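Local coordinates for protein periplasmic beta-glucosidase (Pseudomonas aeruginosa, PDB 6R5T) that probably hydrolyses terminal, non-reducing beta-D-glucosyl residues in the periplasm, releasing beta-D-glucose, as a member of glycoside hydrolase family 3, at residues A354-A359 with G545-A550; I381-P386 with T409-L414; R677-M680 with S686-I689; T86-S91 with A107-L112. The protein carries 1 engineered substitution. All coordinates share one frame; numbering follows the deposited sequence.

Contact 1: residues A354-A359 with G545-A550; sequences AAREVA and GGNAIA
With CG of Arg356 turned opposite its backbone N (chi1 -175°) and the chain extended from CG to NE, the arginine reaches from helix 354-359 until its flat end lies against Asn547 of helix 545-550. Asn547 CB points to the arginine from the helix backbone, and CG, beside the backbone N, lays the amide along the guanidinium. Asn547 CB sits over the centre of one face of the guanidinium, 3.5 Å from Arg356 CZ. The guanidinium and amide planes are stacked only 15° apart, with Arg356 NH1 3.6 Å from Asn547 CG. Such a stack uses faces and leaves the polar atoms to other partners: Arg356 NH2 forms a salt bridge with Asp551, one turn further along helix 545-553, while Asn547 bonds to Glu544 through ND2 and to Asn416 through OD1.

Nearer the backbones, small residues let the helices approach, their axes coming within 8.4 Å at a crossing angle of -47°. Ala359 CB meets Ala548 CB at 3.6 Å, and the same Ala548 methyl rests 3.7 Å from the carbonyl oxygen of Arg356. Alanine suits both places because a methyl fills the interface without pushing the helices apart. Helix 352-362 leads into strand 364-368 and helix 545-553 follows strand 534-537; these strands are antiparallel neighbours in the mixed sheet. The chemistry implies an interface held by dispersion and flat stacking: Asp551 probably steadies the partly exposed guanidinium, while Glu544 and Asn416 hold the buried amide and meet its hydrogen-bonding needs.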
loop_
_atom_site.group_PDB
_atom_site.type_symbol
_atom_site.label_atom_id
_atom_site.label_comp_id
_atom_site.label_asym_id
_atom_site.label_seq_id
_atom_site.Cartn_x
_atom_site.Cartn_y
_atom_site.Cartn_z
ATOM N N ALA A 354 6.842 39.373 -0.836
ATOM C CA ALA A 354 6.061 38.328 -0.130
ATOM C C ALA A 354 6.575 36.955 -0.577
ATOM O O ALA A 354 6.756 36.073 0.300
ATOM C CB ALA A 354 4.576 38.440 -0.382
ATOM N N ALA A 355 6.839 36.766 -1.864
ATOM C CA ALA A 355 7.266 35.421 -2.348
ATOM C C ALA A 355 8.609 35.069 -1.722
ATOM O O ALA A 355 8.818 33.902 -1.360
ATOM C CB ALA A 355 7.364 35.377 -3.847
ATOM N N ARG A 356 9.526 36.031 -1.638
ATOM C CA ARG A 356 10.886 35.755 -1.109
ATOM C C ARG A 356 10.768 35.450 0.385
ATOM O O ARG A 356 11.400 34.478 0.862
ATOM C CB ARG A 356 11.800 36.956 -1.415
ATOM C CG ARG A 356 13.254 36.714 -1.027
ATOM C CD ARG A 356 14.092 37.854 -1.553
ATOM N NE ARG A 356 15.486 37.727 -1.214
ATOM C CZ ARG A 356 16.444 38.430 -1.799
ATOM N NH1 ARG A 356 16.127 39.265 -2.768
ATOM N NH2 ARG A 356 17.704 38.281 -1.431
ATOM N N GLU A 357 9.998 36.245 1.135
ATOM C CA GLU A 357 9.853 36.027 2.608
ATOM C C GLU A 357 9.185 34.674 2.872
ATOM O O GLU A 357 9.603 33.962 3.784
ATOM C CB GLU A 357 9.106 37.183 3.248
ATOM C CG GLU A 357 10.000 38.422 3.218
ATOM C CD GLU A 357 9.449 39.709 3.795
ATOM O OE1 GLU A 357 8.253 39.786 4.052
ATOM O OE2 GLU A 357 10.263 40.662 3.943
ATOM N N VAL A 358 8.148 34.350 2.125
ATOM C CA VAL A 358 7.431 33.071 2.343
ATOM C C VAL A 358 8.369 31.924 1.974
ATOM O O VAL A 358 8.444 30.926 2.720
ATOM C CB VAL A 358 6.117 33.040 1.544
ATOM C CG1 VAL A 358 5.580 31.625 1.431
ATOM C CG2 VAL A 358 5.068 33.976 2.164
ATOM N N ALA A 359 9.072 32.027 0.853
ATOM C CA ALA A 359 9.920 30.909 0.375
ATOM C C ALA A 359 11.071 30.647 1.350
ATOM O O ALA A 359 11.397 29.473 1.581
ATOM C CB ALA A 359 10.438 31.159 -1.004
ATOM N N GLY A 545 12.351 31.780 -5.655
ATOM C CA GLY A 545 13.019 30.659 -5.001
ATOM C C GLY A 545 14.522 30.849 -4.897
ATOM O O GLY A 545 15.106 30.621 -3.850
ATOM N N GLY A 546 15.173 31.221 -5.979
ATOM C CA GLY A 546 16.642 31.295 -5.981
ATOM C C GLY A 546 17.127 32.356 -5.015
ATOM O O GLY A 546 18.181 32.159 -4.410
ATOM N N ASN A 547 16.402 33.450 -4.845
ATOM C CA ASN A 547 16.825 34.495 -3.873
ATOM C C ASN A 547 16.623 34.011 -2.439
ATOM O O ASN A 547 17.525 34.184 -1.590
ATOM C CB ASN A 547 16.077 35.800 -4.090
ATOM C CG ASN A 547 16.620 36.635 -5.230
ATOM O OD1 ASN A 547 17.828 36.632 -5.487
ATOM N ND2 ASN A 547 15.706 37.374 -5.894
ATOM N N ALA A 548 15.532 33.301 -2.155
ATOM C CA ALA A 548 15.290 32.772 -0.804
ATOM C C ALA A 548 16.353 31.704 -0.477
ATOM O O ALA A 548 16.839 31.623 0.664
ATOM C CB ALA A 548 13.883 32.265 -0.691
ATOM N N ILE A 549 16.697 30.876 -1.464
ATOM C CA ILE A 549 17.718 29.818 -1.279
ATOM C C ILE A 549 19.083 30.463 -0.997
ATOM O O ILE A 549 19.743 30.088 -0.025
ATOM C CB ILE A 549 17.714 28.854 -2.469
ATOM C CG1 ILE A 549 16.398 28.075 -2.533
ATOM C CG2 ILE A 549 18.913 27.940 -2.402
ATOM C CD1 ILE A 549 16.197 27.369 -3.802
ATOM N N ALA A 550 19.489 31.467 -1.780
ATOM C CA ALA A 550 20.734 32.182 -1.486
ATOM C C ALA A 550 20.681 32.839 -0.106
ATOM O O ALA A 550 21.703 32.806 0.573
ATOM C CB ALA A 550 21.035 33.169 -2.579
#

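Contact 2: residues I381-P386 with T409-L414; sequences IAVIGP and TVYQGL
Val383, near the end of strand 381-384, divides its two methyl groups between Tyr411 and Leu414 of helix 410-414, and these three side chains carry the contact. With CG1 of the valine opposite the backbone N (chi1 180°), that methyl is turned to the tyrosine, and CG2, beside the nitrogen, to the leucine. The closer approach is Val383 CG2 to Leu414 CD1, at 3.7 Å, the two side chains meeting at a slant. Leu414 offers a single branch here; it also packs on Ala550 and Leu553 of helix 545-553.

Tyr411 is met at the rim of its ring, close to the ring plane, where CD2 is 4.0 Å from Val383 CG1. The tyrosine and valine side chains run at about a right angle to one another. The Tyr411 ring also makes a cation-pi interaction with Lys389, which suits an aromatic residue at a place only partly buried. A compact, beta-branched residue such as valine fits the strand, since it presents two apolar branches without needing a long chain.

The start of the helix is fixed by Thr409 at the N-cap: its OG1 accepts from Gln412 N at 2.9 Å, with a nearly straight N-H...O angle of 163°. On the opposite face of the strand, Ile384 packs on helix 497-508, so the sheet is covered on both sides. Strand 380-384, helix 410-418 and strand 423-427, the parallel neighbour of the first, form a beta-alpha-beta crossover, the repeating element of the layered alpha/beta C-terminal domain of family 3 glycoside hydrolases.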
loop_
_atom_site.group_PDB
_atom_site.type_symbol
_atom_site.label_atom_id
_atom_site.label_comp_id
_atom_site.label_asym_id
_atom_site.label_seq_id
_atom_site.Cartn_x
_atom_site.Cartn_y
_atom_site.Cartn_z
ATOM N N ILE A 381 32.923 29.462 -6.281
ATOM C CA ILE A 381 31.827 28.508 -5.966
ATOM C C ILE A 381 31.414 27.861 -7.290
ATOM O O ILE A 381 30.963 28.594 -8.168
ATOM C CB ILE A 381 30.659 29.235 -5.267
ATOM C CG1 ILE A 381 31.081 29.885 -3.942
ATOM C CG2 ILE A 381 29.465 28.283 -5.073
ATOM C CD1 ILE A 381 30.106 30.880 -3.381
ATOM N N ALA A 382 31.542 26.550 -7.407
ATOM C CA ALA A 382 31.015 25.820 -8.591
ATOM C C ALA A 382 29.516 25.560 -8.361
ATOM O O ALA A 382 29.150 25.055 -7.293
ATOM C CB ALA A 382 31.754 24.548 -8.839
ATOM N N VAL A 383 28.681 25.968 -9.311
ATOM C CA VAL A 383 27.208 25.773 -9.238
ATOM C C VAL A 383 26.886 24.763 -10.333
ATOM O O VAL A 383 27.064 25.051 -11.538
ATOM C CB VAL A 383 26.450 27.090 -9.392
ATOM C CG1 VAL A 383 24.956 26.839 -9.311
ATOM C CG2 VAL A 383 26.921 28.111 -8.389
ATOM N N ILE A 384 26.478 23.573 -9.939
ATOM C CA ILE A 384 26.453 22.420 -10.844
ATOM C C ILE A 384 25.116 21.694 -10.734
ATOM O O ILE A 384 24.663 21.473 -9.617
ATOM C CB ILE A 384 27.648 21.462 -10.583
ATOM C CG1 ILE A 384 28.972 22.200 -10.866
ATOM C CG2 ILE A 384 27.530 20.205 -11.379
ATOM C CD1 ILE A 384 30.192 21.425 -10.457
ATOM N N GLY A 385 24.571 21.287 -11.878
ATOM C CA GLY A 385 23.396 20.398 -11.899
ATOM C C GLY A 385 22.289 20.935 -12.788
ATOM O O GLY A 385 22.232 22.138 -13.069
ATOM N N PRO A 386 21.388 20.038 -13.212
ATOM C CA PRO A 386 20.349 20.415 -14.189
ATOM C C PRO A 386 19.275 21.347 -13.632
ATOM O O PRO A 386 18.541 21.912 -14.412
ATOM C CB PRO A 386 19.784 19.068 -14.623
ATOM C CG PRO A 386 20.071 18.130 -13.475
ATOM C CD PRO A 386 21.398 18.602 -12.923
ATOM N N THR A 409 16.326 31.755 -10.690
ATOM C CA THR A 409 17.004 30.449 -10.538
ATOM C C THR A 409 17.949 30.422 -9.330
ATOM O O THR A 409 18.306 31.458 -8.766
ATOM C CB THR A 409 17.772 30.057 -11.797
ATOM O OG1 THR A 409 18.883 30.956 -11.882
ATOM C CG2 THR A 409 16.925 30.107 -13.054
ATOM N N VAL A 410 18.328 29.222 -8.926
ATOM C CA VAL A 410 19.337 29.095 -7.842
ATOM C C VAL A 410 20.614 29.795 -8.297
ATOM O O VAL A 410 21.139 30.599 -7.522
ATOM C CB VAL A 410 19.597 27.642 -7.460
ATOM C CG1 VAL A 410 20.768 27.554 -6.498
ATOM C CG2 VAL A 410 18.335 27.043 -6.891
ATOM N N TYR A 411 21.058 29.551 -9.527
ATOM C CA TYR A 411 22.260 30.252 -10.040
ATOM C C TYR A 411 22.106 31.767 -9.898
ATOM O O TYR A 411 22.983 32.471 -9.391
ATOM C CB TYR A 411 22.553 29.839 -11.475
ATOM C CG TYR A 411 23.780 30.539 -11.981
ATOM C CD1 TYR A 411 23.689 31.802 -12.537
ATOM C CD2 TYR A 411 25.019 29.956 -11.835
ATOM C CE1 TYR A 411 24.818 32.457 -12.995
ATOM C CE2 TYR A 411 26.164 30.597 -12.286
ATOM C CZ TYR A 411 26.051 31.864 -12.813
ATOM O OH TYR A 411 27.167 32.513 -13.250
ATOM N N GLN A 412 20.991 32.341 -10.359
ATOM C CA GLN A 412 20.801 33.792 -10.358
ATOM C C GLN A 412 20.725 34.311 -8.941
ATOM O O GLN A 412 21.216 35.409 -8.676
ATOM C CB GLN A 412 19.561 34.167 -11.186
ATOM C CG GLN A 412 19.404 35.655 -11.364
ATOM C CD GLN A 412 20.519 36.195 -12.229
ATOM O OE1 GLN A 412 20.759 35.687 -13.314
ATOM N NE2 GLN A 412 21.298 37.115 -11.677
ATOM N N GLY A 413 20.121 33.554 -8.016
ATOM C CA GLY A 413 20.067 33.968 -6.608
ATOM C C GLY A 413 21.474 34.071 -6.029
ATOM O O GLY A 413 21.762 35.048 -5.293
ATOM N N LEU A 414 22.331 33.121 -6.365
ATOM C CA LEU A 414 23.716 33.156 -5.860
ATOM C C LEU A 414 24.431 34.357 -6.503
ATOM O O LEU A 414 25.067 35.096 -5.776
ATOM C CB LEU A 414 24.398 31.850 -6.196
ATOM C CG LEU A 414 23.830 30.653 -5.452
ATOM C CD1 LEU A 414 24.473 29.420 -5.985
ATOM C CD2 LEU A 414 24.015 30.768 -3.956
#

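Contact 3: residues R677-M680 with S686-I689; sequences RKVM and SREI
Between the two sheets of the fibronectin type III-like beta sandwich, near its margin, Val679 of strand 677-680 faces Ile689 and the exposed Arg687 of strand 686-689. Its CG2 points at Ile689 CD1, 4.1 Å away, the two branches reaching toward each other tip to tip. The other methyl, CG1, stands opposite the backbone N (chi1 -176°) and lies over the centre of one face of the Arg687 guanidinium, 3.8 Å from Arg687 CZ. To come there the arginine bends at chi2 and chi3, folding its flat end back over the valine.

The two strands run antiparallel at 164°, with axes 8.8 Å apart, yet they belong to different layers: strand 672-681 borders the five-stranded sheet and pairs with strand 651-660, while strand 686-694 borders the three-stranded sheet and pairs with strand 636-645. The short link between them therefore passes from one layer of the sandwich to the other, and side chains rather than backbone bonds join the strands. Ile689 is well suited to this filling role, since it also touches Val641, Leu643 and Val655, drawn from both sheets.

Arginines complete the contact, their aliphatic stems packing while their ends stay polar. Arg677 CB lies 4.0 Å from Ile689 CG2, and Arg677 NH2 makes a weak hydrogen bond to Val690 O. Arg687 NH2 has a long, weak ion pair with Glu685.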
loop_
_atom_site.group_PDB
_atom_site.type_symbol
_atom_site.label_atom_id
_atom_site.label_comp_id
_atom_site.label_asym_id
_atom_site.label_seq_id
_atom_site.Cartn_x
_atom_site.Cartn_y
_atom_site.Cartn_z
ATOM N N ARG A 677 4.131 25.239 18.023
ATOM C CA ARG A 677 4.444 26.686 18.178
ATOM C C ARG A 677 5.727 26.926 17.415
ATOM O O ARG A 677 6.768 26.352 17.796
ATOM C CB ARG A 677 4.613 27.115 19.636
ATOM C CG ARG A 677 4.212 28.563 19.939
ATOM C CD ARG A 677 2.677 28.737 19.989
ATOM N NE ARG A 677 1.992 28.323 21.227
ATOM C CZ ARG A 677 0.998 27.442 21.326
ATOM N NH1 ARG A 677 0.503 26.789 20.275
ATOM N NH2 ARG A 677 0.483 27.209 22.521
ATOM N N LYS A 678 5.680 27.789 16.424
ATOM C CA LYS A 678 6.927 28.220 15.786
ATOM C C LYS A 678 7.399 29.464 16.522
ATOM O O LYS A 678 6.613 30.413 16.663
ATOM C CB LYS A 678 6.701 28.525 14.330
ATOM C CG LYS A 678 7.987 28.897 13.634
ATOM C CD LYS A 678 7.779 28.972 12.185
ATOM C CE LYS A 678 9.025 28.954 11.349
ATOM N NZ LYS A 678 8.566 29.542 10.057
ATOM N N VAL A 679 8.668 29.467 16.894
ATOM C CA VAL A 679 9.234 30.518 17.759
ATOM C C VAL A 679 10.553 30.955 17.179
ATOM O O VAL A 679 11.452 30.100 17.018
ATOM C CB VAL A 679 9.382 29.995 19.194
ATOM C CG1 VAL A 679 9.877 31.090 20.092
ATOM C CG2 VAL A 679 8.078 29.374 19.704
ATOM N N MET A 680 10.680 32.266 16.971
ATOM C CA MET A 680 11.940 32.906 16.556
ATOM C C MET A 680 12.673 33.428 17.789
ATOM O O MET A 680 12.074 34.169 18.588
ATOM C CB MET A 680 11.630 34.077 15.621
ATOM C CG MET A 680 12.801 34.985 15.347
ATOM S SD MET A 680 14.187 34.186 14.539
ATOM C CE MET A 680 13.473 34.127 12.897
ATOM N N SER A 686 14.778 32.965 25.667
ATOM C CA SER A 686 13.856 31.881 26.088
ATOM C C SER A 686 12.422 32.315 25.876
ATOM O O SER A 686 12.133 33.523 25.858
ATOM C CB SER A 686 14.101 31.510 27.507
ATOM O OG SER A 686 15.377 30.925 27.665
ATOM N N ARG A 687 11.557 31.344 25.613
ATOM C CA ARG A 687 10.118 31.577 25.527
ATOM C C ARG A 687 9.442 30.438 26.270
ATOM O O ARG A 687 9.755 29.264 25.969
ATOM C CB ARG A 687 9.666 31.621 24.063
ATOM C CG ARG A 687 8.187 31.931 23.834
ATOM C CD ARG A 687 7.856 33.421 23.741
ATOM N NE ARG A 687 8.787 34.128 22.862
ATOM C CZ ARG A 687 8.616 34.353 21.566
ATOM N NH1 ARG A 687 7.495 33.997 20.958
ATOM N NH2 ARG A 687 9.575 34.961 20.879
ATOM N N GLU A 688 8.563 30.782 27.205
ATOM C CA GLU A 688 7.666 29.799 27.837
ATOM C C GLU A 688 6.559 29.523 26.831
ATOM O O GLU A 688 5.907 30.440 26.320
ATOM C CB GLU A 688 7.045 30.266 29.167
ATOM C CG GLU A 688 6.320 29.064 29.816
ATOM C CD GLU A 688 5.845 29.050 31.262
ATOM O OE1 GLU A 688 4.834 29.699 31.562
ATOM O OE2 GLU A 688 6.405 28.268 32.064
ATOM N N ILE A 689 6.400 28.260 26.498
ATOM C CA ILE A 689 5.351 27.812 25.566
ATOM C C ILE A 689 4.313 27.115 26.424
ATOM O O ILE A 689 4.688 26.264 27.298
ATOM C CB ILE A 689 5.963 26.927 24.481
ATOM C CG1 ILE A 689 6.991 27.747 23.701
ATOM C CG2 ILE A 689 4.890 26.382 23.576
ATOM C CD1 ILE A 689 7.954 26.954 22.951
#

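Contact 4: residues T86-S91 with A107-L112; sequences TIFPIS and ARISAL
Residues 86-90 form an extended loop, ending at Ile90, the N-cap of helix 91-95; it passes alongside helix 107-112, and the two meet where Phe88 leans on Ile109 and Ser110. Phe88 and its flanking residues have extended, in part polyproline-like, backbone angles but form no regular sheet; the helix is continuous, with Leu112 N bonded to Arg108 O at 2.8 Å. The loop is held by scattered bonds: Phe88 O accepts from His82 ND1, and the backbones of Ile87 and Ile90 pair with Thr543 and Phe540.

The Phe88 ring meets Ile109 with its edge. Ile109 CG2 lies in the plane of the ring, 3.6 Å from Phe88 CZ and 3.8 Å from Phe88 CE2, and the two side chains cross at about a right angle. Ile109 places CG2 opposite its backbone N (chi1 -66° for CG1), so that this methyl confronts the ring while the longer branch leads elsewhere.

Strand 75-78, this loop, helix 100-116 and strand 121-122 make one beta-alpha-beta crossover of the TIM-barrel-like N-terminal domain, the two strands being parallel neighbours in its sheet. Phe88 thus packs the loop after the first strand against the helix that leads to the next.

Ser110 OG stands 4.1 Å from Phe88 CD2. This buried hydroxyl is bonded back to Ser106 O within the helix, so a small polar residue can sit beside the aromatic ring with its hydrogen-bonding need met locally. A broad apolar ring suits this buried place, since it can bridge Ile109 and Val358 of helix 352-362.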
loop_
_atom_site.group_PDB
_atom_site.type_symbol
_atom_site.label_atom_id
_atom_site.label_comp_id
_atom_site.label_asym_id
_atom_site.label_seq_id
_atom_site.Cartn_x
_atom_site.Cartn_y
_atom_site.Cartn_z
ATOM N N THR A 86 2.629 35.729 -9.088
ATOM C CA THR A 86 3.766 35.571 -8.166
ATOM C C THR A 86 3.617 34.169 -7.556
ATOM O O THR A 86 2.665 33.936 -6.811
ATOM C CB THR A 86 3.827 36.620 -7.075
ATOM O OG1 THR A 86 3.775 37.921 -7.652
ATOM C CG2 THR A 86 5.069 36.460 -6.267
ATOM N N ILE A 87 4.515 33.274 -7.929
ATOM C CA ILE A 87 4.392 31.866 -7.472
ATOM C C ILE A 87 5.164 31.684 -6.172
ATOM O O ILE A 87 6.352 31.960 -6.077
ATOM C CB ILE A 87 4.822 30.921 -8.589
ATOM C CG1 ILE A 87 4.082 31.226 -9.901
ATOM C CG2 ILE A 87 4.621 29.491 -8.125
ATOM C CD1 ILE A 87 2.562 31.402 -9.754
ATOM N N PHE A 88 4.465 31.181 -5.173
ATOM C CA PHE A 88 5.013 30.793 -3.887
ATOM C C PHE A 88 5.533 29.373 -4.009
ATOM O O PHE A 88 5.326 28.676 -4.985
ATOM C CB PHE A 88 3.935 30.947 -2.814
ATOM C CG PHE A 88 3.516 32.383 -2.607
ATOM C CD1 PHE A 88 4.207 33.214 -1.743
ATOM C CD2 PHE A 88 2.455 32.910 -3.314
ATOM C CE1 PHE A 88 3.868 34.557 -1.616
ATOM C CE2 PHE A 88 2.104 34.249 -3.191
ATOM C CZ PHE A 88 2.814 35.070 -2.337
ATOM N N PRO A 89 6.211 28.883 -2.964
ATOM C CA PRO A 89 6.535 27.451 -2.955
ATOM C C PRO A 89 5.285 26.604 -3.149
ATOM O O PRO A 89 4.192 27.006 -2.781
ATOM C CB PRO A 89 7.091 27.203 -1.545
ATOM C CG PRO A 89 7.660 28.565 -1.159
ATOM C CD PRO A 89 6.711 29.562 -1.788
ATOM N N ILE A 90 5.511 25.402 -3.658
ATOM C CA ILE A 90 4.477 24.357 -3.635
ATOM C C ILE A 90 3.945 24.186 -2.248
ATOM O O ILE A 90 4.628 24.445 -1.244
ATOM C CB ILE A 90 4.984 23.058 -4.289
ATOM C CG1 ILE A 90 6.263 22.539 -3.611
ATOM C CG2 ILE A 90 5.198 23.239 -5.757
ATOM C CD1 ILE A 90 6.528 21.077 -3.836
ATOM N N SER A 91 2.700 23.704 -2.143
ATOM C CA SER A 91 2.034 23.528 -0.834
ATOM C C SER A 91 2.882 22.701 0.126
ATOM O O SER A 91 2.886 22.987 1.303
ATOM C CB SER A 91 0.651 22.949 -0.998
ATOM O OG SER A 91 -0.149 23.870 -1.695
ATOM N N ALA A 107 -1.826 32.699 0.414
ATOM C CA ALA A 107 -3.200 32.564 -0.112
ATOM C C ALA A 107 -3.791 33.959 -0.367
ATOM O O ALA A 107 -4.477 34.169 -1.371
ATOM C CB ALA A 107 -4.057 31.807 0.872
ATOM N N ARG A 108 -3.562 34.864 0.553
ATOM C CA ARG A 108 -4.108 36.254 0.439
ATOM C C ARG A 108 -3.558 36.904 -0.823
ATOM O O ARG A 108 -4.341 37.485 -1.617
ATOM C CB ARG A 108 -3.769 37.097 1.663
ATOM C CG ARG A 108 -4.303 38.529 1.574
ATOM C CD ARG A 108 -5.714 38.670 2.142
ATOM N NE ARG A 108 -6.796 37.968 1.452
ATOM C CZ ARG A 108 -7.398 38.338 0.309
ATOM N NH1 ARG A 108 -7.049 39.450 -0.346
ATOM N NH2 ARG A 108 -8.389 37.596 -0.162
ATOM N N ILE A 109 -2.255 36.858 -1.016
ATOM C CA ILE A 109 -1.630 37.463 -2.204
ATOM C C ILE A 109 -2.128 36.742 -3.445
ATOM O O ILE A 109 -2.367 37.384 -4.499
ATOM C CB ILE A 109 -0.100 37.421 -2.090
ATOM C CG1 ILE A 109 0.372 38.311 -0.941
ATOM C CG2 ILE A 109 0.561 37.731 -3.403
ATOM C CD1 ILE A 109 0.202 39.772 -1.175
ATOM N N SER A 110 -2.246 35.417 -3.400
ATOM C CA SER A 110 -2.761 34.667 -4.570
ATOM C C SER A 110 -4.161 35.205 -4.942
ATOM O O SER A 110 -4.472 35.388 -6.088
ATOM C CB SER A 110 -2.879 33.179 -4.249
ATOM O OG SER A 110 -1.601 32.587 -4.026
ATOM N N ALA A 111 -5.000 35.374 -3.943
ATOM C CA ALA A 111 -6.399 35.824 -4.150
ATOM C C ALA A 111 -6.391 37.261 -4.678
ATOM O O ALA A 111 -7.147 37.561 -5.613
ATOM C CB ALA A 111 -7.159 35.743 -2.868
ATOM N N LEU A 112 -5.566 38.097 -4.095
ATOM C CA LEU A 112 -5.401 39.524 -4.531
ATOM C C LEU A 112 -5.031 39.526 -6.007
ATOM O O LEU A 112 -5.669 40.223 -6.836
ATOM C CB LEU A 112 -4.291 40.171 -3.688
ATOM C CG LEU A 112 -4.019 41.651 -3.944
ATOM C CD1 LEU A 112 -3.277 42.264 -2.746
ATOM C CD2 LEU A 112 -3.210 41.828 -5.214
#

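In order along the chain, contact 4 comes first, then contact 1, whose widely separated segments enclose contact 2, and finally contact 3. Contacts 4, 1 and 2 form a continuous run of packing. Contacts 4 and 1, with centres 13 Å apart, touch through Thr86, Phe88 and Pro89 on helix 352-362; contacts 1 and 2, with centres 15 Å apart, touch where helix 545-553 packs on helix 410-418. Loop 86-91 and helices 352-362 and 545-553 thus join the barrel-like domain to the alpha/beta domain. Contact 3 stands apart in the fibronectin-like sandwich, its centre 24 Å from that of contact 1, with nearest atoms about 7 Å apart.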